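Local coordinates for BF1531-like N-terminal domain-containing protein (Bacteroides fragilis, PDB 3SLR), which is of unknown function but joins an FkbH-type N-terminal domain to a magnesium-binding, phosphatase-like domain and may hydrolyse ester bonds, at residues T13-V18 with E43-N48; Q34-A39 with P204-R209; N231-G236 with P294-K299; V248-G251 with G255-F258. All blocks are in the same frame, centred on the assembly; numbering follows the deposited sequence.

Contact 1: T13-V18 with E43-N48; sequences TKQDTV and EGILRN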
loop_
_atom_site.group_PDB
_atom_site.type_symbol
_atom_site.label_atom_id
_atom_site.label_comp_id
_atom_site.label_asym_id
_atom_site.label_seq_id
_atom_site.Cartn_x
_atom_site.Cartn_y
_atom_site.Cartn_z
ATOM N N THR A 13 -0.657 21.169 3.972
ATOM C CA THR A 13 0.574 21.805 3.493
ATOM C C THR A 13 0.749 23.198 4.099
ATOM O O THR A 13 1.820 23.801 3.995
ATOM C CB THR A 13 0.666 21.891 1.948
ATOM O OG1 THR A 13 -0.309 22.813 1.446
ATOM C CG2 THR A 13 0.463 20.524 1.308
ATOM N N LYS A 14 -0.308 23.697 4.733
ATOM C CA LYS A 14 -0.288 25.018 5.356
ATOM C C LYS A 14 0.047 24.939 6.844
ATOM O O LYS A 14 0.260 25.966 7.494
ATOM C CB LYS A 14 -1.644 25.704 5.183
ATOM C CG LYS A 14 -2.130 25.800 3.745
ATOM C CD LYS A 14 -1.760 27.129 3.120
ATOM C CE LYS A 14 -2.537 27.370 1.834
ATOM N NZ LYS A 14 -2.105 26.461 0.734
ATOM N N GLN A 15 0.088 23.722 7.384
ATOM C CA GLN A 15 0.347 23.506 8.810
ATOM C C GLN A 15 1.731 23.978 9.241
ATOM O O GLN A 15 2.634 24.123 8.412
ATOM C CB GLN A 15 0.189 22.022 9.171
ATOM C CG GLN A 15 -1.251 21.543 9.277
ATOM C CD GLN A 15 -1.356 20.090 9.712
ATOM O OE1 GLN A 15 -0.426 19.532 10.302
ATOM N NE2 GLN A 15 -2.492 19.467 9.417
ATOM N N ASP A 16 1.893 24.208 10.545
ATOM C CA ASP A 16 3.197 24.547 11.111
ATOM C C ASP A 16 4.109 23.332 11.105
ATOM O O ASP A 16 3.796 22.301 11.696
ATOM C CB ASP A 16 3.067 25.104 12.533
ATOM C CG ASP A 16 3.157 26.617 12.573
ATOM O OD1 ASP A 16 2.572 27.269 11.680
ATOM O OD2 ASP A 16 3.821 27.155 13.489
ATOM N N THR A 17 5.247 23.472 10.441
ATOM C CA THR A 17 6.099 22.336 10.144
ATOM C C THR A 17 7.363 22.291 11.007
ATOM O O THR A 17 8.205 21.403 10.842
ATOM C CB THR A 17 6.488 22.353 8.654
ATOM O OG1 THR A 17 6.821 21.028 8.227
ATOM C CG2 THR A 17 7.663 23.294 8.415
ATOM N N VAL A 18 7.485 23.240 11.935
ATOM C CA VAL A 18 8.704 23.392 12.734
ATOM C C VAL A 18 9.165 22.113 13.434
ATOM O O VAL A 18 10.338 21.745 13.353
ATOM C CB VAL A 18 8.579 24.533 13.781
ATOM C CG1 VAL A 18 7.161 24.621 14.325
ATOM C CG2 VAL A 18 9.586 24.333 14.909
ATOM N N GLU A 43 0.405 14.742 2.464
ATOM C CA GLU A 43 0.373 13.402 3.043
ATOM C C GLU A 43 1.579 13.198 3.967
ATOM O O GLU A 43 1.447 12.662 5.068
ATOM C CB GLU A 43 0.355 12.340 1.934
ATOM C CG GLU A 43 0.212 10.913 2.438
ATOM C CD GLU A 43 -1.235 10.477 2.597
ATOM O OE1 GLU A 43 -2.044 10.731 1.676
ATOM O OE2 GLU A 43 -1.560 9.860 3.632
ATOM N N GLY A 44 2.749 13.653 3.526
ATOM C CA GLY A 44 3.958 13.506 4.312
ATOM C C GLY A 44 3.859 14.254 5.634
ATOM O O GLY A 44 4.263 13.748 6.682
ATOM N N ILE A 45 3.294 15.453 5.585
ATOM C CA ILE A 45 3.130 16.265 6.792
ATOM C C ILE A 45 2.204 15.566 7.786
ATOM O O ILE A 45 2.470 15.528 8.988
ATOM C CB ILE A 45 2.599 17.667 6.444
ATOM C CG1 ILE A 45 3.666 18.451 5.680
ATOM C CG2 ILE A 45 2.165 18.412 7.697
ATOM C CD1 ILE A 45 3.195 19.776 5.161
ATOM N N LEU A 46 1.120 14.994 7.279
ATOM C CA LEU A 46 0.200 14.239 8.113
ATOM C C LEU A 46 0.834 12.961 8.647
ATOM O O LEU A 46 0.321 12.363 9.594
ATOM C CB LEU A 46 -1.083 13.929 7.344
ATOM C CG LEU A 46 -1.943 15.157 7.052
ATOM C CD1 LEU A 46 -3.083 14.779 6.125
ATOM C CD2 LEU A 46 -2.483 15.773 8.336
ATOM N N ARG A 47 1.954 12.551 8.053
ATOM C CA ARG A 47 2.705 11.387 8.537
ATOM C C ARG A 47 3.926 11.847 9.352
ATOM O O ARG A 47 4.858 11.073 9.591
ATOM C CB ARG A 47 3.158 10.506 7.366
ATOM C CG ARG A 47 3.170 9.002 7.643
ATOM C CD ARG A 47 1.770 8.418 7.708
ATOM N NE ARG A 47 1.073 8.445 6.416
ATOM C CZ ARG A 47 1.199 7.525 5.465
ATOM N NH1 ARG A 47 2.011 6.487 5.637
ATOM N NH2 ARG A 47 0.518 7.653 4.325
ATOM N N ASN A 48 3.924 13.122 9.732
ATOM C CA ASN A 48 4.950 13.700 10.610
ATOM C C ASN A 48 6.308 13.949 9.949
ATOM O O ASN A 48 7.354 13.879 10.601
ATOM C CB ASN A 48 5.112 12.852 11.877
ATOM C CG ASN A 48 3.807 12.704 12.646
ATOM O OD1 ASN A 48 3.055 13.669 12.806
ATOM N ND2 ASN A 48 3.523 11.487 13.109
#
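Ile45 and Leu46, in the last turn of helix 34-46 as it closes with a Schellman motif, form an apolar patch on which Thr13 and Gln15 of the loop 13-18 rest. The motif's C-prime residue is Asn48, whose positive phi of 75° suits asparagine; its N returns to Ile45 O at 2.9 Å. In Ile45, CG1 lies anti to the carbonyl carbon (chi1 -68°) and the chain runs on extended, which carries CD1 to Thr13 CA at 3.7 Å, so the methyl meets backbone. Thr13 OG1 is engaged with the carbonyl of Lys10. Gln15 comes alongside Ile45, running the opposite way, and crosses Leu46 at about a right angle: OE1 is 3.8 Å from Ile45 CG2, and NE2 is 3.8 Å from Leu46 CD2. These van der Waals approaches suit a long polar residue at the solvent-facing border of the contact. Within the helix end, Arg47 NH2 makes a salt bridge of 3.1 Å with Glu43 OE2, nearly straight at 169°; OE2 lies in the guanidinium plane, but NH2 meets it from above the carboxylate plane. Arg47 NH1 has a second carboxylate, Asp212. Leu46 also leans on Leu9 and Ala12, and Ile45 on Leu20, so the end of helix 34-46 is wedged between helix 6-12, the loop leading to strand 22-29, and helix 203-217, which Glu43 and Arg47 touch.

Contact 2: Q34-A39 with P204-R209; sequences QLLATA and PIISSR
Ala39 and Ser207 meet where helix 34-46 comes very close to helix 203-217, their CA atoms only 5.7 Å apart. Such a distance needs small residues on both sides. The methyl of Ala39 points at the other helix and its CB reaches Ser207 CB at 3.7 Å, while Ser207 CB also lies against the backbone, 3.5 Å from Ala39 O. To the side of this pair, Leu36 adds a longer apolar touch: CG lies anti to the backbone N (chi1 -180°), and the branch swings CD1 across the gap to Ile206 CG2 at 4.1 Å. Ile206 offers only this methyl, for the rest of its chain leads away from Leu36.

The next shell concerns the serine hydroxyl. The chi1 of Ser207, 56°, places OG between the backbone N and the carbonyl carbon, with Ser207 OG 3.2 Å from Pro204 O. Its main partner is Glu43 OE1, hydrogen-bonded to it from the next turn of helix 34-46; Leu203 O is a weak one. Leu9 of helix 6-12 touches both Ala39 and Ser207 and covers the close approach, and Leu173 of helix 173-180 packs on Ile206. Ala37 meets Leu53 of strand 50-55: helix 34-46 is the connection of the beta-alpha-beta crossover between adjacent parallel strands 22-29 and 50-55.

The chemistry is thus chiefly van der Waals at short range, with a single buried hydroxyl whose polarity is answered by carbonyl and carboxylate oxygens rather than by the facing methyl.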
loop_
_atom_site.group_PDB
_atom_site.type_symbol
_atom_site.label_atom_id
_atom_site.label_comp_id
_atom_site.label_asym_id
_atom_site.label_seq_id
_atom_site.Cartn_x
_atom_site.Cartn_y
_atom_site.Cartn_z
ATOM N N GLN A 34 1.572 18.903 -10.635
ATOM C CA GLN A 34 1.385 19.905 -9.578
ATOM C C GLN A 34 0.460 19.456 -8.446
ATOM O O GLN A 34 0.759 19.702 -7.282
ATOM C CB GLN A 34 0.933 21.257 -10.141
ATOM C CG GLN A 34 1.904 21.874 -11.133
ATOM C CD GLN A 34 1.661 21.422 -12.569
ATOM O OE1 GLN A 34 0.855 20.522 -12.829
ATOM N NE2 GLN A 34 2.349 22.065 -13.514
ATOM N N LEU A 35 -0.651 18.797 -8.774
ATOM C CA LEU A 35 -1.550 18.326 -7.730
ATOM C C LEU A 35 -0.949 17.142 -6.985
ATOM O O LEU A 35 -1.105 17.014 -5.770
ATOM C CB LEU A 35 -2.914 17.958 -8.307
ATOM C CG LEU A 35 -3.683 19.114 -8.940
ATOM C CD1 LEU A 35 -5.110 18.677 -9.248
ATOM C CD2 LEU A 35 -3.675 20.320 -8.027
ATOM N N LEU A 36 -0.260 16.270 -7.713
ATOM C CA LEU A 36 0.393 15.126 -7.084
ATOM C C LEU A 36 1.466 15.604 -6.103
ATOM O O LEU A 36 1.628 15.043 -5.018
ATOM C CB LEU A 36 1.001 14.197 -8.138
ATOM C CG LEU A 36 1.729 12.934 -7.657
ATOM C CD1 LEU A 36 0.818 12.048 -6.821
ATOM C CD2 LEU A 36 2.297 12.167 -8.845
ATOM N N ALA A 37 2.184 16.657 -6.478
ATOM C CA ALA A 37 3.174 17.259 -5.574
ATOM C C ALA A 37 2.535 17.738 -4.275
ATOM O O ALA A 37 3.025 17.440 -3.176
ATOM C CB ALA A 37 3.902 18.404 -6.261
ATOM N N THR A 38 1.439 18.480 -4.401
ATOM C CA THR A 38 0.710 18.959 -3.235
ATOM C C THR A 38 0.246 17.793 -2.368
ATOM O O THR A 38 0.426 17.795 -1.148
ATOM C CB THR A 38 -0.495 19.805 -3.652
ATOM O OG1 THR A 38 -0.033 20.992 -4.304
ATOM C CG2 THR A 38 -1.311 20.202 -2.436
ATOM N N ALA A 39 -0.338 16.784 -3.007
ATOM C CA ALA A 39 -0.829 15.612 -2.291
ATOM C C ALA A 39 0.278 14.885 -1.542
ATOM O O ALA A 39 0.120 14.534 -0.380
ATOM C CB ALA A 39 -1.538 14.662 -3.249
ATOM N N PRO A 204 -5.268 11.078 -3.596
ATOM C CA PRO A 204 -4.908 10.738 -2.210
ATOM C C PRO A 204 -4.529 9.272 -2.032
ATOM O O PRO A 204 -3.815 8.943 -1.089
ATOM C CB PRO A 204 -6.190 11.014 -1.421
ATOM C CG PRO A 204 -7.096 11.734 -2.327
ATOM C CD PRO A 204 -6.677 11.481 -3.729
ATOM N N ILE A 205 -5.032 8.391 -2.897
ATOM C CA ILE A 205 -4.622 6.998 -2.843
ATOM C C ILE A 205 -3.145 6.875 -3.190
ATOM O O ILE A 205 -2.392 6.208 -2.494
ATOM C CB ILE A 205 -5.445 6.112 -3.803
ATOM C CG1 ILE A 205 -6.904 6.056 -3.333
ATOM C CG2 ILE A 205 -4.825 4.730 -3.885
ATOM C CD1 ILE A 205 -7.875 5.436 -4.352
ATOM N N ILE A 206 -2.727 7.536 -4.259
ATOM C CA ILE A 206 -1.334 7.472 -4.670
ATOM C C ILE A 206 -0.393 8.183 -3.674
ATOM O O ILE A 206 0.692 7.680 -3.383
ATOM C CB ILE A 206 -1.134 8.008 -6.110
ATOM C CG1 ILE A 206 -1.946 7.173 -7.107
ATOM C CG2 ILE A 206 0.346 8.018 -6.474
ATOM C CD1 ILE A 206 -1.951 5.692 -6.800
ATOM N N SER A 207 -0.799 9.326 -3.135
ATOM C CA SER A 207 0.059 10.000 -2.164
ATOM C C SER A 207 0.240 9.133 -0.920
ATOM O O SER A 207 1.337 9.043 -0.369
ATOM C CB SER A 207 -0.454 11.408 -1.796
ATOM O OG SER A 207 -1.787 11.392 -1.310
ATOM N N SER A 208 -0.832 8.487 -0.482
ATOM C CA SER A 208 -0.754 7.674 0.723
ATOM C C SER A 208 0.203 6.502 0.493
ATOM O O SER A 208 1.053 6.213 1.323
ATOM C CB SER A 208 -2.145 7.197 1.148
ATOM O OG SER A 208 -2.074 6.469 2.360
ATOM N N ARG A 209 0.065 5.841 -0.647
ATOM C CA ARG A 209 0.927 4.710 -0.994
ATOM C C ARG A 209 2.380 5.119 -1.229
ATOM O O ARG A 209 3.296 4.304 -1.073
ATOM C CB ARG A 209 0.379 3.987 -2.230
ATOM C CG ARG A 209 -0.937 3.237 -1.976
ATOM C CD ARG A 209 -0.729 2.011 -1.098
ATOM N NE ARG A 209 0.205 1.077 -1.723
ATOM C CZ ARG A 209 -0.138 -0.069 -2.309
ATOM N NH1 ARG A 209 -1.413 -0.465 -2.335
ATOM N NH2 ARG A 209 0.803 -0.830 -2.859
#

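Contact 3: N231-G236 with P294-K299; sequences NTIWGG and PEMVLK
The backbones of 231-236 and 294-299 are irregular loops that stay apart, the CA of Trp234 8.7 Å from that of Met296, and side chains fill the interval. Met296, present as selenomethionine, bends at chi2 and chi3 and thereby curls its tip toward the indole in a Met-aromatic contact. Met296 SE lies 3.7 Å from Trp234 CE3; seen from the centroid of the six-membered ring it is 72° off the normal, an oblique approach. Met296 CE sits in the ring plane at the edge, 3.7 Å from Trp234 CZ3. A flexible, polarisable chain suits this border of an aromatic ring. Ile233 crosses Met296 at about a right angle; its CD1 is 4.0 Å from Met296 CE and 4.4 Å from Leu298 CD1, completing a buried apolar cluster.

Polar bonds brace each loop. Gly236 N donates to Asn231 OD1 at 2.7 Å, from above the carbonyl plane; a side chain at Gly236 would press on the preceding carbonyl O, which calls for glycine. Lys299 NZ reaches Met296 O at 2.9 Å. Trp234 NE1 bonds to the magnesium ligand Asp230, so the Trp234 end of the cluster lies near the metal site, about 7 Å from a magnesium ion. Thr232 belongs to an apparent HAD-type DxDx(T/V) sequence.

Gln262 of helix 255-270 bridges the loops, bonding Val297 N, Leu298 N and Ile233 O, while Phe290 of helix 283-292 packs on Ile233, Met296 and Leu298.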
loop_
_atom_site.group_PDB
_atom_site.type_symbol
_atom_site.label_atom_id
_atom_site.label_comp_id
_atom_site.label_asym_id
_atom_site.label_seq_id
_atom_site.Cartn_x
_atom_site.Cartn_y
_atom_site.Cartn_z
ATOM N N ASN A 231 -16.768 -12.922 15.294
ATOM C CA ASN A 231 -17.192 -12.123 14.154
ATOM C C ASN A 231 -16.074 -11.279 13.545
ATOM O O ASN A 231 -16.324 -10.395 12.735
ATOM C CB ASN A 231 -18.425 -11.283 14.492
ATOM C CG ASN A 231 -19.659 -12.144 14.708
ATOM O OD1 ASN A 231 -19.926 -13.079 13.936
ATOM N ND2 ASN A 231 -20.408 -11.853 15.765
ATOM N N THR A 232 -14.839 -11.587 13.927
ATOM C CA THR A 232 -13.676 -10.966 13.309
ATOM C C THR A 232 -12.885 -12.013 12.532
ATOM O O THR A 232 -12.727 -11.878 11.309
ATOM C CB THR A 232 -12.799 -10.205 14.351
ATOM O OG1 THR A 232 -13.573 -9.145 14.915
ATOM C CG2 THR A 232 -11.578 -9.591 13.689
ATOM N N ILE A 233 -12.437 -13.075 13.202
ATOM C CA ILE A 233 -11.770 -14.173 12.485
ATOM C C ILE A 233 -12.639 -15.425 12.265
ATOM O O ILE A 233 -12.233 -16.349 11.573
ATOM C CB ILE A 233 -10.405 -14.560 13.098
ATOM C CG1 ILE A 233 -10.580 -15.268 14.453
ATOM C CG2 ILE A 233 -9.511 -13.326 13.208
ATOM C CD1 ILE A 233 -9.344 -16.033 14.900
ATOM N N TRP A 234 -13.820 -15.461 12.875
ATOM C CA TRP A 234 -14.808 -16.504 12.588
ATOM C C TRP A 234 -16.190 -15.898 12.758
ATOM O O TRP A 234 -16.347 -14.899 13.450
ATOM C CB TRP A 234 -14.643 -17.754 13.483
ATOM C CG TRP A 234 -14.742 -17.513 14.991
ATOM C CD1 TRP A 234 -15.803 -16.983 15.678
ATOM C CD2 TRP A 234 -13.745 -17.826 15.979
ATOM N NE1 TRP A 234 -15.516 -16.931 17.029
ATOM C CE2 TRP A 234 -14.261 -17.446 17.237
ATOM C CE3 TRP A 234 -12.458 -18.380 15.919
ATOM C CZ2 TRP A 234 -13.534 -17.602 18.425
ATOM C CZ3 TRP A 234 -11.743 -18.540 17.096
ATOM C CH2 TRP A 234 -12.284 -18.155 18.333
ATOM N N GLY A 235 -17.190 -16.477 12.106
ATOM C CA GLY A 235 -18.547 -15.995 12.271
ATOM C C GLY A 235 -19.156 -16.564 13.542
ATOM O O GLY A 235 -18.896 -17.704 13.904
ATOM N N GLY A 236 -19.974 -15.772 14.220
ATOM C CA GLY A 236 -20.659 -16.256 15.400
ATOM C C GLY A 236 -19.948 -15.912 16.687
ATOM O O GLY A 236 -18.890 -15.279 16.689
ATOM N N PRO A 294 -10.867 -28.260 13.299
ATOM C CA PRO A 294 -9.956 -28.557 12.186
ATOM C C PRO A 294 -10.048 -27.558 11.038
ATOM O O PRO A 294 -9.145 -27.534 10.212
ATOM C CB PRO A 294 -10.437 -29.931 11.685
ATOM C CG PRO A 294 -11.353 -30.444 12.714
ATOM C CD PRO A 294 -11.926 -29.270 13.430
ATOM N N GLU A 295 -11.122 -26.778 10.966
ATOM C CA GLU A 295 -11.273 -25.814 9.882
ATOM C C GLU A 295 -10.548 -24.507 10.148
ATOM O O GLU A 295 -10.462 -23.669 9.267
ATOM C CB GLU A 295 -12.744 -25.520 9.566
ATOM C CG GLU A 295 -13.389 -26.510 8.607
ATOM C CD GLU A 295 -12.599 -26.700 7.316
ATOM O OE1 GLU A 295 -12.553 -25.768 6.484
ATOM O OE2 GLU A 295 -12.013 -27.786 7.138
HETATM N N MSE A 296 -10.030 -24.327 11.359
HETATM C CA MSE A 296 -9.242 -23.134 11.647
HETATM C C MSE A 296 -7.977 -23.113 10.785
HETATM O O MSE A 296 -7.259 -24.111 10.682
HETATM C CB MSE A 296 -8.865 -23.074 13.135
HETATM C CG MSE A 296 -10.043 -22.825 14.070
HETATM SE SE MSE A 296 -10.723 -21.003 13.983
HETATM C CE MSE A 296 -9.215 -20.054 14.816
ATOM N N VAL A 297 -7.709 -21.975 10.156
ATOM C CA VAL A 297 -6.442 -21.779 9.456
ATOM C C VAL A 297 -5.371 -21.365 10.457
ATOM O O VAL A 297 -4.277 -21.934 10.492
ATOM C CB VAL A 297 -6.574 -20.727 8.328
ATOM C CG1 VAL A 297 -5.226 -20.459 7.670
ATOM C CG2 VAL A 297 -7.568 -21.214 7.285
ATOM N N LEU A 298 -5.696 -20.377 11.279
ATOM C CA LEU A 298 -4.809 -19.957 12.363
ATOM C C LEU A 298 -4.799 -20.994 13.484
ATOM O O LEU A 298 -5.849 -21.511 13.862
ATOM C CB LEU A 298 -5.255 -18.595 12.901
ATOM C CG LEU A 298 -5.204 -17.472 11.860
ATOM C CD1 LEU A 298 -5.705 -16.153 12.431
ATOM C CD2 LEU A 298 -3.783 -17.331 11.344
ATOM N N LYS A 299 -3.612 -21.306 13.998
ATOM C CA LYS A 299 -3.467 -22.206 15.144
ATOM C C LYS A 299 -2.854 -21.427 16.309
ATOM O O LYS A 299 -2.366 -20.310 16.128
ATOM C CB LYS A 299 -2.562 -23.382 14.784
ATOM C CG LYS A 299 -2.977 -24.140 13.532
ATOM C CD LYS A 299 -4.376 -24.712 13.633
ATOM C CE LYS A 299 -4.721 -25.478 12.356
ATOM N NZ LYS A 299 -6.053 -26.125 12.396
#

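Contact 4: V248-G251 with G255-F258; sequences VGHG and GKAF
Gly255 O, in the first turn of helix 255-270, is approached by several groups at once. Gly249 N gives it a weak hydrogen bond of 3.3 Å, bent to 134°; Val248 CA directs its hydrogen at Gly255 O from 3.5 Å. Thr259 OG1 makes another weak bond to this oxygen. The crossing is close, with the CA atoms of Val248 and Gly255 3.8 Å apart, and the absence of a side chain on Gly255 leaves room for it. At Gly249 and Gly251 a side chain would jam against the preceding carbonyl O, so the backbone geometry calls for glycine at both places.

Lys256 lays the start of its chain along the turn, while its amine leads away. Lys256 CB lies 3.8 Å from Gly251 O and equally far from Gly249 O; with CG anti to the backbone N (chi1 178°), Lys256 CG passes obliquely by the His250 ring, 4.4 Å from ND1. The chain then bends at chi3, and Lys256 NZ remains 6.7 Å from His250 ND1.

The turn rests on weak, bent polar approaches together with the close fit of glycine backbone. Gly249 O, although badly angled for bonding to the nearby Lys256 N, probably gains some electrostatic favour from facing the amino end of the helix.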
loop_
_atom_site.group_PDB
_atom_site.type_symbol
_atom_site.label_atom_id
_atom_site.label_comp_id
_atom_site.label_asym_id
_atom_site.label_seq_id
_atom_site.Cartn_x
_atom_site.Cartn_y
_atom_site.Cartn_z
ATOM N N VAL A 248 -16.575 -20.949 9.789
ATOM C CA VAL A 248 -15.270 -20.957 9.145
ATOM C C VAL A 248 -15.196 -22.222 8.294
ATOM O O VAL A 248 -15.723 -23.267 8.687
ATOM C CB VAL A 248 -14.124 -20.945 10.185
ATOM C CG1 VAL A 248 -14.139 -22.236 11.016
ATOM C CG2 VAL A 248 -12.783 -20.735 9.501
ATOM N N GLY A 249 -14.570 -22.138 7.124
ATOM C CA GLY A 249 -14.410 -23.306 6.279
ATOM C C GLY A 249 -15.033 -23.139 4.908
ATOM O O GLY A 249 -15.835 -22.234 4.681
ATOM N N HIS A 250 -14.670 -24.017 3.982
ATOM C CA HIS A 250 -15.248 -23.951 2.651
ATOM C C HIS A 250 -16.674 -24.485 2.657
ATOM O O HIS A 250 -17.192 -24.906 3.697
ATOM C CB HIS A 250 -14.357 -24.673 1.645
ATOM C CG HIS A 250 -12.961 -24.134 1.603
ATOM N ND1 HIS A 250 -12.645 -22.943 0.987
ATOM C CD2 HIS A 250 -11.805 -24.604 2.128
ATOM C CE1 HIS A 250 -11.352 -22.709 1.118
ATOM N NE2 HIS A 250 -10.818 -23.699 1.809
ATOM N N GLY A 251 -17.304 -24.473 1.495
ATOM C CA GLY A 251 -18.738 -24.646 1.442
ATOM C C GLY A 251 -19.320 -23.251 1.379
ATOM O O GLY A 251 -18.641 -22.275 1.705
ATOM N N GLY A 255 -18.732 -18.328 6.217
ATOM C CA GLY A 255 -17.597 -19.047 6.770
ATOM C C GLY A 255 -16.401 -19.063 5.840
ATOM O O GLY A 255 -15.238 -19.036 6.270
ATOM N N LYS A 256 -16.681 -19.109 4.544
ATOM C CA LYS A 256 -15.614 -19.079 3.552
ATOM C C LYS A 256 -14.853 -17.747 3.571
ATOM O O LYS A 256 -13.634 -17.711 3.361
ATOM C CB LYS A 256 -16.167 -19.374 2.153
ATOM C CG LYS A 256 -15.105 -19.297 1.077
ATOM C CD LYS A 256 -15.634 -19.674 -0.291
ATOM C CE LYS A 256 -16.699 -18.711 -0.776
ATOM N NZ LYS A 256 -17.346 -19.223 -2.012
ATOM N N ALA A 257 -15.562 -16.649 3.808
ATOM C CA ALA A 257 -14.902 -15.344 3.912
ATOM C C ALA A 257 -13.948 -15.294 5.103
ATOM O O ALA A 257 -12.871 -14.684 5.022
ATOM C CB ALA A 257 -15.925 -14.206 3.996
ATOM N N PHE A 258 -14.343 -15.922 6.209
ATOM C CA PHE A 258 -13.489 -15.940 7.389
ATOM C C PHE A 258 -12.252 -16.799 7.136
ATOM O O PHE A 258 -11.159 -16.467 7.588
ATOM C CB PHE A 258 -14.261 -16.394 8.641
ATOM C CG PHE A 258 -15.226 -15.355 9.163
ATOM C CD1 PHE A 258 -14.759 -14.231 9.847
ATOM C CD2 PHE A 258 -16.590 -15.510 8.999
ATOM C CE1 PHE A 258 -15.645 -13.272 10.321
ATOM C CE2 PHE A 258 -17.479 -14.556 9.466
ATOM C CZ PHE A 258 -17.002 -13.437 10.133
#

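The four contacts form two pairs, one in each half of the chain. Contacts 1 and 2 share helix 34-46, their centres 14 Å apart, and meet directly at Glu43 and Ser207. Contacts 3 and 4 lie in the magnesium-binding half, centres 8 Å apart: Phe258 wedges its ring against the 231-236 backbone, its CE2 3.3 Å from Gly235 N. Contact 3 is the one beside the metal, while the Val248 side chain of contact 4 stays about 11 Å from that of Asp230. Between the pairs the nearest atoms, those of contacts 2 and 4, are about 20 Å apart, as expected for two separately packed domains.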